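Local coordinates for protein phospho-furanose lactonase (Mycoplasma synoviae, PDB 3OVG) that hydrolyses 1,4-lactones of phosphorylated sugars, such as D-xylono-1,4-lactone 5-phosphate, with two zinc ions per subunit as cofactor, at residues 5-9 against 328-332; 64-70 against 92-98; 128-134 against 146-152. One frame throughout, in Å; residues are numbered along the deposited sequence.

Contact 1: 5-9 against 328-332; sequences NKFAR and LAFDE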
ATOM      1  N   ASN A   5     -42.000 -17.189 -32.960  1.00 41.50           N
ATOM      2  CA  ASN A   5     -42.034 -18.086 -31.796  1.00 41.35           C
ATOM      3  C   ASN A   5     -40.649 -18.143 -31.090  1.00 33.52           C
ATOM      4  O   ASN A   5     -39.997 -19.177 -31.036  1.00 35.11           O
ATOM      5  CB  ASN A   5     -42.473 -19.485 -32.246  1.00 46.97           C
ATOM      6  CG  ASN A   5     -43.629 -20.066 -31.404  1.00 53.68           C
ATOM      7  OD1 ASN A   5     -44.588 -19.367 -31.043  1.00 47.26           O
ATOM      8  ND2 ASN A   5     -43.546 -21.370 -31.118  1.00 55.76           N
ATOM      9  N   LYS A   6     -40.217 -17.009 -30.563  1.00 27.10           N
ATOM     10  CA  LYS A   6     -38.871 -16.844 -30.062  1.00 26.79           C
ATOM     11  C   LYS A   6     -38.854 -17.002 -28.552  1.00 24.70           C
ATOM     12  O   LYS A   6     -39.820 -16.630 -27.895  1.00 21.90           O
ATOM     13  CB  LYS A   6     -38.358 -15.457 -30.462  1.00 28.54           C
ATOM     14  CG  LYS A   6     -38.148 -15.310 -31.970  1.00 30.01           C
ATOM     15  CD  LYS A   6     -37.491 -16.575 -32.510  1.00 35.79           C
ATOM     16  CE  LYS A   6     -37.038 -16.479 -33.975  1.00 47.00           C
ATOM     17  NZ  LYS A   6     -36.019 -17.586 -34.288  1.00 47.31           N
ATOM     18  N   PHE A   7     -37.776 -17.571 -28.010  1.00 20.10           N
ATOM     19  CA  PHE A   7     -37.678 -17.721 -26.569  1.00 19.71           C
ATOM     20  C   PHE A   7     -36.431 -17.073 -25.973  1.00 20.08           C
ATOM     21  O   PHE A   7     -35.458 -16.796 -26.684  1.00 20.09           O
ATOM     22  CB  PHE A   7     -37.735 -19.198 -26.184  1.00 20.89           C
ATOM     23  CG  PHE A   7     -36.512 -19.973 -26.574  1.00 22.33           C
ATOM     24  CD1 PHE A   7     -35.433 -20.067 -25.709  1.00 22.22           C
ATOM     25  CD2 PHE A   7     -36.440 -20.597 -27.818  1.00 22.35           C
ATOM     26  CE1 PHE A   7     -34.292 -20.821 -26.068  1.00 22.44           C
ATOM     27  CE2 PHE A   7     -35.324 -21.326 -28.190  1.00 21.05           C
ATOM     28  CZ  PHE A   7     -34.248 -21.436 -27.321  1.00 23.02           C
ATOM     29  N   ALA A   8     -36.485 -16.822 -24.669  1.00 18.99           N
ATOM     30  CA  ALA A   8     -35.303 -16.502 -23.875  1.00 18.43           C
ATOM     31  C   ALA A   8     -35.106 -17.668 -22.916  1.00 17.95           C
ATOM     32  O   ALA A   8     -36.055 -18.361 -22.552  1.00 17.05           O
ATOM     33  CB  ALA A   8     -35.498 -15.210 -23.111  1.00 16.92           C
ATOM     34  N   ARG A   9     -33.881 -17.877 -22.482  1.00 17.15           N
ATOM     35  CA  ARG A   9     -33.607 -19.043 -21.648  1.00 17.44           C
ATOM     36  C   ARG A   9     -33.353 -18.602 -20.203  1.00 16.50           C
ATOM     37  O   ARG A   9     -32.282 -18.080 -19.911  1.00 17.27           O
ATOM     38  CB  ARG A   9     -32.391 -19.800 -22.203  1.00 17.16           C
ATOM     39  CG  ARG A   9     -31.915 -20.948 -21.321  1.00 15.66           C
ATOM     40  CD  ARG A   9     -31.253 -22.022 -22.167  1.00 19.08           C
ATOM     41  NE  ARG A   9     -32.174 -22.575 -23.158  1.00 19.02           N
ATOM     42  CZ  ARG A   9     -31.800 -23.246 -24.254  1.00 19.66           C
ATOM     43  NH1 ARG A   9     -30.518 -23.451 -24.535  1.00 16.56           N
ATOM     44  NH2 ARG A   9     -32.717 -23.689 -25.095  1.00 17.83           N
ATOM     45  N   LEU A 328     -32.253 -10.634 -26.484  1.00 18.70           N
ATOM     46  CA  LEU A 328     -32.147 -11.792 -25.594  1.00 20.17           C
ATOM     47  C   LEU A 328     -32.788 -13.060 -26.171  1.00 20.71           C
ATOM     48  O   LEU A 328     -32.680 -14.135 -25.576  1.00 17.57           O
ATOM     49  CB  LEU A 328     -32.766 -11.485 -24.219  1.00 18.92           C
ATOM     50  CG  LEU A 328     -32.077 -10.388 -23.388  1.00 16.14           C
ATOM     51  CD1 LEU A 328     -32.902 -10.179 -22.106  1.00 18.85           C
ATOM     52  CD2 LEU A 328     -30.669 -10.823 -23.008  1.00 16.74           C
ATOM     53  N   ALA A 329     -33.460 -12.937 -27.319  1.00 19.14           N
ATOM     54  CA  ALA A 329     -34.119 -14.089 -27.944  1.00 18.64           C
ATOM     55  C   ALA A 329     -33.070 -15.029 -28.531  1.00 19.60           C
ATOM     56  O   ALA A 329     -32.124 -14.552 -29.137  1.00 19.70           O
ATOM     57  CB  ALA A 329     -35.075 -13.599 -29.051  1.00 17.77           C
ATOM     58  N   PHE A 330     -33.200 -16.341 -28.373  1.00 17.32           N
ATOM     59  CA  PHE A 330     -32.256 -17.224 -29.060  1.00 17.73           C
ATOM     60  C   PHE A 330     -32.406 -17.142 -30.580  1.00 21.81           C
ATOM     61  O   PHE A 330     -33.524 -17.028 -31.102  1.00 21.72           O
ATOM     62  CB  PHE A 330     -32.424 -18.676 -28.602  1.00 18.08           C
ATOM     63  CG  PHE A 330     -31.580 -19.028 -27.382  1.00 15.70           C
ATOM     64  CD1 PHE A 330     -31.583 -18.209 -26.263  1.00 17.16           C
ATOM     65  CD2 PHE A 330     -30.794 -20.164 -27.370  1.00 17.74           C
ATOM     66  CE1 PHE A 330     -30.824 -18.517 -25.139  1.00 16.77           C
ATOM     67  CE2 PHE A 330     -30.032 -20.502 -26.237  1.00 17.49           C
ATOM     68  CZ  PHE A 330     -30.040 -19.687 -25.131  1.00 15.34           C
ATOM     69  N   ASP A 331     -31.287 -17.213 -31.296  1.00 20.89           N
ATOM     70  CA  ASP A 331     -31.332 -17.392 -32.749  1.00 22.65           C
ATOM     71  C   ASP A 331     -31.510 -18.864 -32.986  1.00 24.21           C
ATOM     72  O   ASP A 331     -31.331 -19.658 -32.050  1.00 21.40           O
ATOM     73  CB  ASP A 331     -30.004 -16.999 -33.397  1.00 22.17           C
ATOM     74  CG  ASP A 331     -29.970 -15.566 -33.810  1.00 22.10           C
ATOM     75  OD1 ASP A 331     -30.991 -14.868 -33.597  1.00 25.24           O
ATOM     76  OD2 ASP A 331     -28.934 -15.151 -34.352  1.00 21.09           O
ATOM     77  N   GLU A 332     -31.846 -19.233 -34.225  1.00 24.98           N
ATOM     78  CA  GLU A 332     -31.729 -20.618 -34.633  1.00 27.02           C
ATOM     79  C   GLU A 332     -30.240 -20.972 -34.602  1.00 23.16           C
ATOM     80  O   GLU A 332     -29.388 -20.123 -34.894  1.00 21.31           O
ATOM     81  CB  GLU A 332     -32.287 -20.870 -36.049  1.00 26.62           C
ATOM     82  CG  GLU A 332     -33.832 -20.723 -36.198  1.00 35.26           C
ATOM     83  CD  GLU A 332     -34.633 -21.342 -35.034  1.00 43.73           C
ATOM     84  OE1 GLU A 332     -34.674 -22.605 -34.892  1.00 42.48           O
ATOM     85  OE2 GLU A 332     -35.237 -20.546 -34.264  1.00 46.04           O
TER
HETATM   86  O   HOH W   1     -35.951 -18.202 -29.898  1.00 24.52           O
HETATM   87  O   HOH W   2     -31.805 -15.793 -23.347  1.00 15.77           O
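Phe7 holds its ring CG between the backbone N and the carbonyl carbon (chi1 70°), which stands the ring over Phe330. The two rings form an offset stack, with centroids 4.8 Å apart and planes at 28°. Phe7 CE1 sits 3.5 Å from Phe330 CG. Phe330 CB also lies over the face of the Phe7 ring, a CH-pi contact. The bend at chi3 of Arg9 brings one guanidinium face over Phe330 CE2, which is 3.4 Å from Arg9 NH1. The guanidinium and ring planes stand 49° apart. A salt bridge to Asp14 ties down Arg9 NE.

The backbones are joined directly once, by Phe330 N to Phe7 O at 2.9 Å. One water links Phe7 N to Phe330 O, and a second links Arg9 N to Leu328 O. At the exposed end Lys6 NZ makes a salt bridge to Glu332 OE2, 3.1 Å long, whose hydrogen bond is weak.

Strand 7-10 pairs with strand 13-16 in an antiparallel hairpin. The segment 328-332 follows helix 313-327. The contact therefore sets the N-terminal hairpin against the chain leaving that helix, and Phe330 also packs on Cys183 and Pro184 just before strand 185-190.

Contact 2: 64-70 against 92-98; sequences STIVTMD and GGNVIMS
Thr65 and Asn94 lie side by side on one face of a parallel strand pair, and Val67 and Ile96 follow them on the same face. Val67 CG1 and Ile96 CG2 touch at 4.1 Å, the two side chains slanting across each other. Thr65 OG1 bonds to Leu20 O outside the pair. Ile66, Val95, Thr68 and Met97 occupy the other face. Thr68 turns OG1 between its backbone N and carbonyl carbon (chi1 58°), which sets OG1 3.5 Å from Met97 CG. Beyond the strands Met69 doubles back, bent at chi2 and chi3, and lays CE 3.4 Å from Ser98 OG.

Backbone bonds run in a ladder: Asn94 N to Ser64 O, Ile66 N to Asn94 O, Ile96 N to Ile66 O, and Thr68 N to Ile96 O. Where the ladder ends, a water accepts from Ser98 N (2.8 Å) and donates to Thr68 O and Asp70 O.

This is a beta-alpha-beta unit of the TIM-barrel fold, with helix 78-88 as the crossover. The turn after strand 63-68 meets the zinc site. Asp70 OD2 bonds to His28 ND1, and Met69 O to NZ of carboxylated Lys155. These two partners are zinc ligands; Asp70 and Met69 thus lie in the second shell and probably help orient them.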
ATOM      1  N   SER A  64     -39.786  -7.048 -14.674  1.00 18.81           N
ATOM      2  CA  SER A  64     -39.981  -8.506 -14.672  1.00 19.45           C
ATOM      3  C   SER A  64     -38.664  -9.272 -14.702  1.00 19.38           C
ATOM      4  O   SER A  64     -38.458 -10.219 -13.948  1.00 19.12           O
ATOM      5  CB  SER A  64     -40.795  -8.958 -15.905  1.00 20.18           C
ATOM      6  OG  SER A  64     -42.160  -8.586 -15.821  1.00 22.14           O
ATOM      7  N   THR A  65     -37.767  -8.894 -15.611  1.00 19.72           N
ATOM      8  CA  THR A  65     -36.613  -9.747 -15.832  1.00 16.31           C
ATOM      9  C   THR A  65     -35.273  -9.133 -15.417  1.00 16.60           C
ATOM     10  O   THR A  65     -34.990  -7.985 -15.720  1.00 16.70           O
ATOM     11  CB  THR A  65     -36.555 -10.235 -17.301  1.00 18.04           C
ATOM     12  OG1 THR A  65     -37.755 -10.965 -17.606  1.00 17.14           O
ATOM     13  CG2 THR A  65     -35.351 -11.124 -17.499  1.00 15.99           C
ATOM     14  N   ILE A  66     -34.446  -9.911 -14.735  1.00 15.94           N
ATOM     15  CA  ILE A  66     -33.092  -9.458 -14.453  1.00 17.47           C
ATOM     16  C   ILE A  66     -32.065 -10.434 -14.996  1.00 16.88           C
ATOM     17  O   ILE A  66     -32.110 -11.621 -14.699  1.00 17.27           O
ATOM     18  CB  ILE A  66     -32.881  -9.181 -12.930  1.00 16.14           C
ATOM     19  CG1 ILE A  66     -33.721  -7.986 -12.513  1.00 16.24           C
ATOM     20  CG2 ILE A  66     -31.413  -8.914 -12.618  1.00 17.42           C
ATOM     21  CD1 ILE A  66     -33.926  -7.846 -11.031  1.00 14.98           C
ATOM     22  N   VAL A  67     -31.158  -9.939 -15.840  1.00 17.11           N
ATOM     23  CA  VAL A  67     -30.047 -10.753 -16.328  1.00 14.76           C
ATOM     24  C   VAL A  67     -28.815 -10.586 -15.402  1.00 16.42           C
ATOM     25  O   VAL A  67     -28.166  -9.542 -15.380  1.00 17.47           O
ATOM     26  CB  VAL A  67     -29.665 -10.359 -17.770  1.00 16.29           C
ATOM     27  CG1 VAL A  67     -28.635 -11.327 -18.370  1.00 14.45           C
ATOM     28  CG2 VAL A  67     -30.934 -10.274 -18.658  1.00 15.99           C
ATOM     29  N   THR A  68     -28.471 -11.631 -14.670  1.00 15.13           N
ATOM     30  CA  THR A  68     -27.337 -11.552 -13.774  1.00 15.65           C
ATOM     31  C   THR A  68     -26.043 -11.929 -14.511  1.00 14.98           C
ATOM     32  O   THR A  68     -25.848 -13.077 -14.906  1.00 17.48           O
ATOM     33  CB  THR A  68     -27.560 -12.417 -12.509  1.00 16.88           C
ATOM     34  OG1 THR A  68     -27.785 -13.773 -12.892  1.00 16.10           O
ATOM     35  CG2 THR A  68     -28.804 -11.923 -11.746  1.00 16.98           C
HETATM   36  N   MSE A  69     -25.155 -10.957 -14.678  1.00 14.72           N
HETATM   37  CA  MSE A  69     -24.004 -11.127 -15.553  1.00 17.39           C
HETATM   38  C   MSE A  69     -22.712 -11.636 -14.852  1.00 16.51           C
HETATM   39  O   MSE A  69     -21.662 -11.020 -14.954  1.00 17.84           O
HETATM   40  CB  MSE A  69     -23.735  -9.822 -16.323  1.00 16.08           C
HETATM   41  CG  MSE A  69     -24.854  -9.466 -17.355  1.00 16.92           C
HETATM   42 SE   MSE A  69     -25.151 -10.891 -18.701  1.00 25.58          SE
HETATM   43  CE  MSE A  69     -23.269 -11.419 -19.106  1.00 15.22           C
ATOM     44  N   ASP A  70     -22.796 -12.758 -14.157  1.00 16.64           N
ATOM     45  CA  ASP A  70     -21.598 -13.317 -13.542  1.00 17.30           C
ATOM     46  C   ASP A  70     -21.099 -14.551 -14.306  1.00 17.47           C
ATOM     47  O   ASP A  70     -21.781 -15.565 -14.355  1.00 18.01           O
ATOM     48  CB  ASP A  70     -21.919 -13.698 -12.117  1.00 18.20           C
ATOM     49  CG  ASP A  70     -22.782 -12.635 -11.416  1.00 20.60           C
ATOM     50  OD1 ASP A  70     -24.036 -12.773 -11.449  1.00 19.08           O
ATOM     51  OD2 ASP A  70     -22.192 -11.684 -10.854  1.00 18.34           O
ATOM     52  N   GLY A  92     -44.030 -13.091 -11.228  1.00 25.14           N
ATOM     53  CA  GLY A  92     -43.708 -12.763 -12.605  1.00 22.05           C
ATOM     54  C   GLY A  92     -42.246 -12.412 -12.870  1.00 23.22           C
ATOM     55  O   GLY A  92     -41.917 -11.959 -13.973  1.00 20.61           O
ATOM     56  N   GLY A  93     -41.370 -12.639 -11.883  1.00 22.17           N
ATOM     57  CA  GLY A  93     -39.953 -12.329 -12.030  1.00 20.36           C
ATOM     58  C   GLY A  93     -39.209 -13.412 -12.808  1.00 20.73           C
ATOM     59  O   GLY A  93     -39.499 -14.594 -12.624  1.00 18.81           O
ATOM     60  N   ASN A  94     -38.263 -13.020 -13.669  1.00 16.71           N
ATOM     61  CA  ASN A  94     -37.414 -13.987 -14.375  1.00 17.43           C
ATOM     62  C   ASN A  94     -35.935 -13.690 -14.151  1.00 18.81           C
ATOM     63  O   ASN A  94     -35.532 -12.512 -14.077  1.00 17.95           O
ATOM     64  CB  ASN A  94     -37.637 -13.974 -15.893  1.00 18.46           C
ATOM     65  CG  ASN A  94     -39.104 -14.192 -16.301  1.00 21.12           C
ATOM     66  OD1 ASN A  94     -39.783 -13.249 -16.757  1.00 21.29           O
ATOM     67  ND2 ASN A  94     -39.587 -15.430 -16.157  1.00 16.24           N
ATOM     68  N   VAL A  95     -35.130 -14.746 -14.080  1.00 16.54           N
ATOM     69  CA  VAL A  95     -33.674 -14.606 -14.019  1.00 16.48           C
ATOM     70  C   VAL A  95     -32.969 -15.324 -15.182  1.00 16.73           C
ATOM     71  O   VAL A  95     -33.267 -16.491 -15.519  1.00 16.21           O
ATOM     72  CB  VAL A  95     -33.132 -15.126 -12.700  1.00 16.51           C
ATOM     73  CG1 VAL A  95     -31.596 -15.018 -12.682  1.00 14.53           C
ATOM     74  CG2 VAL A  95     -33.762 -14.349 -11.522  1.00 16.73           C
ATOM     75  N   ILE A  96     -32.044 -14.613 -15.816  1.00 17.24           N
ATOM     76  CA  ILE A  96     -31.249 -15.212 -16.868  1.00 15.73           C
ATOM     77  C   ILE A  96     -29.817 -15.181 -16.385  1.00 15.68           C
ATOM     78  O   ILE A  96     -29.318 -14.131 -15.983  1.00 17.30           O
ATOM     79  CB  ILE A  96     -31.397 -14.461 -18.182  1.00 16.89           C
ATOM     80  CG1 ILE A  96     -32.829 -14.632 -18.721  1.00 17.10           C
ATOM     81  CG2 ILE A  96     -30.347 -14.967 -19.204  1.00 16.95           C
ATOM     82  CD1 ILE A  96     -33.064 -13.846 -20.033  1.00 17.38           C
HETATM   83  N   MSE A  97     -29.153 -16.332 -16.383  1.00 14.47           N
HETATM   84  CA  MSE A  97     -27.792 -16.370 -15.876  1.00 15.02           C
HETATM   85  C   MSE A  97     -26.802 -16.541 -17.022  1.00 17.60           C
HETATM   86  O   MSE A  97     -27.211 -16.874 -18.134  1.00 15.32           O
HETATM   87  CB  MSE A  97     -27.639 -17.491 -14.835  1.00 14.53           C
HETATM   88  CG  MSE A  97     -28.328 -17.127 -13.507  1.00 13.75           C
HETATM   89 SE   MSE A  97     -27.937 -18.582 -12.223  1.00 29.14          SE
HETATM   90  CE  MSE A  97     -26.115 -18.066 -11.646  1.00 17.06           C
ATOM     91  N   SER A  98     -25.505 -16.370 -16.735  1.00 15.37           N
ATOM     92  CA  SER A  98     -24.512 -16.281 -17.800  1.00 13.66           C
ATOM     93  C   SER A  98     -23.494 -17.379 -17.773  1.00 13.79           C
ATOM     94  O   SER A  98     -23.098 -17.861 -16.692  1.00 15.86           O
ATOM     95  CB  SER A  98     -23.786 -14.950 -17.726  1.00 13.55           C
ATOM     96  OG  SER A  98     -22.904 -14.792 -18.824  1.00 16.60           O
TER
HETATM   97  O   HOH W   3     -24.633 -15.865 -14.092  1.00 15.91           O

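Contact 3: 128-134 against 146-152; sequences AEIEEGM and RSKAKAG
Met134 bonds to the facing segment through both backbone groups: its N donates to Ala149 O in the carbonyl plane, and its O accepts from Ser147 N at 2.8 Å, nearly straight at 171°. Ala151 N reaches Glu129 O from above the carbonyl plane. Arg146 NH1 donates to Gly133 O at 2.9 Å, and that oxygen lies at the edge of the guanidinium, in its plane. A water bridges Glu132 O and Ser147 O.

Among the charged groups, Glu132 OE1 is near Arg146 NE but well out of the guanidinium plane, beyond salt-bridge range. Ala128 CB presses on one face of the same guanidinium, 3.3 Å from Arg146 NH2. Arg146 NH2 bonds to Tyr139 OH. Glu129 turns to Arg76 in a salt bridge.

Apolar contacts gather round Met134 and Ala151. Met134 bends at chi3 (-70°), which carries CE to Ala149 CB at 3.7 Å, while its CG lies against Ala151 CB. Ile130 CD1 lies against Ala151, nearest its O and then its CB. The methylene groups of the extended Lys150 chain pack against the carbonyl oxygens of Ile130 and Glu131, with CD 3.4 Å from Ile130 O.

Gly133, with positive phi, leaves the helix here, and its N and that of Glu132 share Ala128 O. Ser147 OG accepts from Ala149 N in an ST turn. The arrangement is a helix terminus bound to the loop that leads into barrel strand 157-160.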
ATOM      1  N   ALA A 128     -22.203 -26.536 -23.097  1.00 16.87           N
ATOM      2  CA  ALA A 128     -22.819 -27.415 -22.100  1.00 16.05           C
ATOM      3  C   ALA A 128     -23.634 -26.601 -21.102  1.00 17.38           C
ATOM      4  O   ALA A 128     -24.699 -27.027 -20.658  1.00 18.72           O
ATOM      5  CB  ALA A 128     -21.734 -28.242 -21.356  1.00 16.78           C
ATOM      6  N   GLU A 129     -23.140 -25.423 -20.725  1.00 16.01           N
ATOM      7  CA  GLU A 129     -23.879 -24.627 -19.745  1.00 16.65           C
ATOM      8  C   GLU A 129     -25.178 -24.072 -20.330  1.00 15.53           C
ATOM      9  O   GLU A 129     -26.174 -23.975 -19.630  1.00 15.80           O
ATOM     10  CB  GLU A 129     -23.028 -23.495 -19.174  1.00 15.75           C
ATOM     11  CG  GLU A 129     -21.872 -23.988 -18.310  1.00 16.20           C
ATOM     12  CD  GLU A 129     -21.606 -23.085 -17.107  1.00 16.67           C
ATOM     13  OE1 GLU A 129     -21.339 -21.852 -17.276  1.00 15.68           O
ATOM     14  OE2 GLU A 129     -21.671 -23.628 -15.993  1.00 16.33           O
ATOM     15  N   ILE A 130     -25.143 -23.686 -21.598  1.00 17.20           N
ATOM     16  CA  ILE A 130     -26.330 -23.200 -22.315  1.00 17.84           C
ATOM     17  C   ILE A 130     -27.347 -24.353 -22.588  1.00 17.88           C
ATOM     18  O   ILE A 130     -28.555 -24.178 -22.448  1.00 18.94           O
ATOM     19  CB  ILE A 130     -25.913 -22.542 -23.660  1.00 17.52           C
ATOM     20  CG1 ILE A 130     -25.004 -21.316 -23.448  1.00 17.84           C
ATOM     21  CG2 ILE A 130     -27.122 -22.122 -24.459  1.00 19.33           C
ATOM     22  CD1 ILE A 130     -25.736 -20.080 -22.855  1.00 15.76           C
ATOM     23  N   GLU A 131     -26.845 -25.539 -22.949  1.00 18.31           N
ATOM     24  CA  GLU A 131     -27.700 -26.619 -23.449  1.00 18.99           C
ATOM     25  C   GLU A 131     -27.931 -27.810 -22.506  1.00 20.26           C
ATOM     26  O   GLU A 131     -28.924 -28.517 -22.650  1.00 21.36           O
ATOM     27  CB  GLU A 131     -27.236 -27.105 -24.853  1.00 21.57           C
ATOM     28  CG  GLU A 131     -27.274 -25.972 -25.900  1.00 23.11           C
ATOM     29  CD  GLU A 131     -27.053 -26.431 -27.333  1.00 25.18           C
ATOM     30  OE1 GLU A 131     -26.296 -27.422 -27.572  1.00 22.82           O
ATOM     31  OE2 GLU A 131     -27.616 -25.747 -28.220  1.00 21.94           O
ATOM     32  N   GLU A 132     -27.048 -28.044 -21.550  1.00 17.77           N
ATOM     33  CA  GLU A 132     -27.290 -29.118 -20.610  1.00 19.96           C
ATOM     34  C   GLU A 132     -27.630 -28.595 -19.217  1.00 19.32           C
ATOM     35  O   GLU A 132     -28.652 -28.959 -18.635  1.00 19.19           O
ATOM     36  CB  GLU A 132     -26.081 -30.046 -20.560  1.00 19.68           C
ATOM     37  CG  GLU A 132     -25.866 -30.794 -21.870  1.00 21.70           C
ATOM     38  CD  GLU A 132     -24.572 -31.575 -21.852  1.00 26.01           C
ATOM     39  OE1 GLU A 132     -24.366 -32.330 -20.884  1.00 27.04           O
ATOM     40  OE2 GLU A 132     -23.761 -31.420 -22.785  1.00 28.42           O
ATOM     41  N   GLY A 133     -26.758 -27.746 -18.688  1.00 17.15           N
ATOM     42  CA  GLY A 133     -26.978 -27.159 -17.376  1.00 17.76           C
ATOM     43  C   GLY A 133     -25.712 -26.488 -16.863  1.00 18.97           C
ATOM     44  O   GLY A 133     -24.606 -26.942 -17.156  1.00 16.45           O
HETATM   45  N   MSE A 134     -25.870 -25.404 -16.096  1.00 17.63           N
HETATM   46  CA  MSE A 134     -24.720 -24.791 -15.445  1.00 15.89           C
HETATM   47  C   MSE A 134     -24.076 -25.700 -14.408  1.00 16.12           C
HETATM   48  O   MSE A 134     -24.760 -26.364 -13.641  1.00 17.82           O
HETATM   49  CB  MSE A 134     -25.123 -23.487 -14.794  1.00 13.15           C
HETATM   50  CG  MSE A 134     -25.391 -22.417 -15.843  1.00 16.73           C
HETATM   51 SE   MSE A 134     -26.095 -20.793 -14.997  1.00 26.90          SE
HETATM   52  CE  MSE A 134     -27.873 -21.542 -14.517  1.00 15.72           C
ATOM     53  N   ARG A 146     -23.751 -30.701 -12.729  1.00 17.25           N
ATOM     54  CA  ARG A 146     -24.661 -29.795 -13.462  1.00 16.49           C
ATOM     55  C   ARG A 146     -26.029 -29.593 -12.807  1.00 18.75           C
ATOM     56  O   ARG A 146     -26.650 -30.538 -12.346  1.00 19.88           O
ATOM     57  CB  ARG A 146     -24.824 -30.231 -14.925  1.00 16.90           C
ATOM     58  CG  ARG A 146     -23.465 -30.384 -15.696  1.00 17.72           C
ATOM     59  CD  ARG A 146     -23.592 -30.242 -17.231  1.00 17.60           C
ATOM     60  NE  ARG A 146     -22.250 -30.261 -17.831  1.00 16.08           N
ATOM     61  CZ  ARG A 146     -21.503 -29.183 -18.030  1.00 18.00           C
ATOM     62  NH1 ARG A 146     -21.984 -27.968 -17.737  1.00 17.61           N
ATOM     63  NH2 ARG A 146     -20.286 -29.314 -18.541  1.00 16.43           N
ATOM     64  N   SER A 147     -26.466 -28.337 -12.753  1.00 17.54           N
ATOM     65  CA  SER A 147     -27.819 -27.954 -12.383  1.00 18.65           C
ATOM     66  C   SER A 147     -28.768 -28.308 -13.519  1.00 19.51           C
ATOM     67  O   SER A 147     -28.323 -28.432 -14.661  1.00 21.39           O
ATOM     68  CB  SER A 147     -27.869 -26.428 -12.231  1.00 16.82           C
ATOM     69  OG  SER A 147     -29.076 -26.023 -11.640  1.00 17.02           O
ATOM     70  N   LYS A 148     -30.063 -28.451 -13.227  1.00 17.72           N
ATOM     71  CA  LYS A 148     -31.070 -28.483 -14.304  1.00 22.24           C
ATOM     72  C   LYS A 148     -31.234 -27.076 -14.912  1.00 18.69           C
ATOM     73  O   LYS A 148     -31.755 -26.935 -16.010  1.00 20.91           O
ATOM     74  CB  LYS A 148     -32.442 -28.957 -13.800  1.00 21.71           C
ATOM     75  CG  LYS A 148     -32.475 -30.362 -13.196  1.00 32.54           C
ATOM     76  CD  LYS A 148     -33.922 -30.753 -12.834  1.00 36.96           C
ATOM     77  CE  LYS A 148     -33.981 -31.943 -11.883  1.00 41.11           C
ATOM     78  NZ  LYS A 148     -33.499 -33.186 -12.555  1.00 45.45           N
ATOM     79  N   ALA A 149     -30.841 -26.043 -14.170  1.00 17.48           N
ATOM     80  CA  ALA A 149     -30.904 -24.669 -14.682  1.00 17.96           C
ATOM     81  C   ALA A 149     -29.804 -24.475 -15.724  1.00 17.83           C
ATOM     82  O   ALA A 149     -28.665 -24.905 -15.524  1.00 15.39           O
ATOM     83  CB  ALA A 149     -30.741 -23.652 -13.548  1.00 18.34           C
ATOM     84  N   LYS A 150     -30.159 -23.822 -16.826  1.00 19.80           N
ATOM     85  CA  LYS A 150     -29.211 -23.537 -17.884  1.00 15.32           C
ATOM     86  C   LYS A 150     -28.972 -22.053 -17.983  1.00 18.18           C
ATOM     87  O   LYS A 150     -29.838 -21.245 -17.641  1.00 16.03           O
ATOM     88  CB  LYS A 150     -29.720 -24.050 -19.238  1.00 16.55           C
ATOM     89  CG  LYS A 150     -30.012 -25.541 -19.298  1.00 16.90           C
ATOM     90  CD  LYS A 150     -30.765 -25.903 -20.567  1.00 20.51           C
ATOM     91  CE  LYS A 150     -31.378 -27.313 -20.475  1.00 24.83           C
ATOM     92  NZ  LYS A 150     -32.263 -27.608 -21.639  1.00 28.25           N
ATOM     93  N   ALA A 151     -27.778 -21.711 -18.448  1.00 14.78           N
ATOM     94  CA  ALA A 151     -27.455 -20.350 -18.809  1.00 17.40           C
ATOM     95  C   ALA A 151     -28.194 -19.918 -20.078  1.00 18.30           C
ATOM     96  O   ALA A 151     -28.453 -20.748 -20.988  1.00 15.15           O
ATOM     97  CB  ALA A 151     -25.897 -20.189 -18.969  1.00 15.03           C
ATOM     98  N   GLY A 152     -28.518 -18.623 -20.134  1.00 15.51           N
ATOM     99  CA  GLY A 152     -29.198 -18.054 -21.276  1.00 15.06           C
ATOM    100  C   GLY A 152     -28.502 -16.891 -21.981  1.00 14.93           C
ATOM    101  O   GLY A 152     -29.124 -16.185 -22.771  1.00 14.72           O
TER
HETATM  102  O   HOH W   4     -28.600 -30.762 -15.896  1.00 23.18           O

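From the N terminus, segment 5-9 comes first and meets its partner only at 328-332, so contact 1 closes a loop spanning most of the chain. Contacts 2 and 3 are both nested inside it. They follow one another in series: contact 2 closes a short loop through helix 78-88, and contact 3 opens afterwards, closing a loop without helix or strand. In space the three adjoin. Ile96 packs against Ala8 and Leu328, joining the barrel strands to contact 1. Arg9 NH1 makes a weak hydrogen bond to Ile130 O, and Arg9 CD packs on Ala151 O. Met97 O and Gly152 N make a probable hydrogen bond between contacts 2 and 3. Together they tie the N-terminal hairpin, the barrel, the end of helix 119-131 and the chain after helix 313-327.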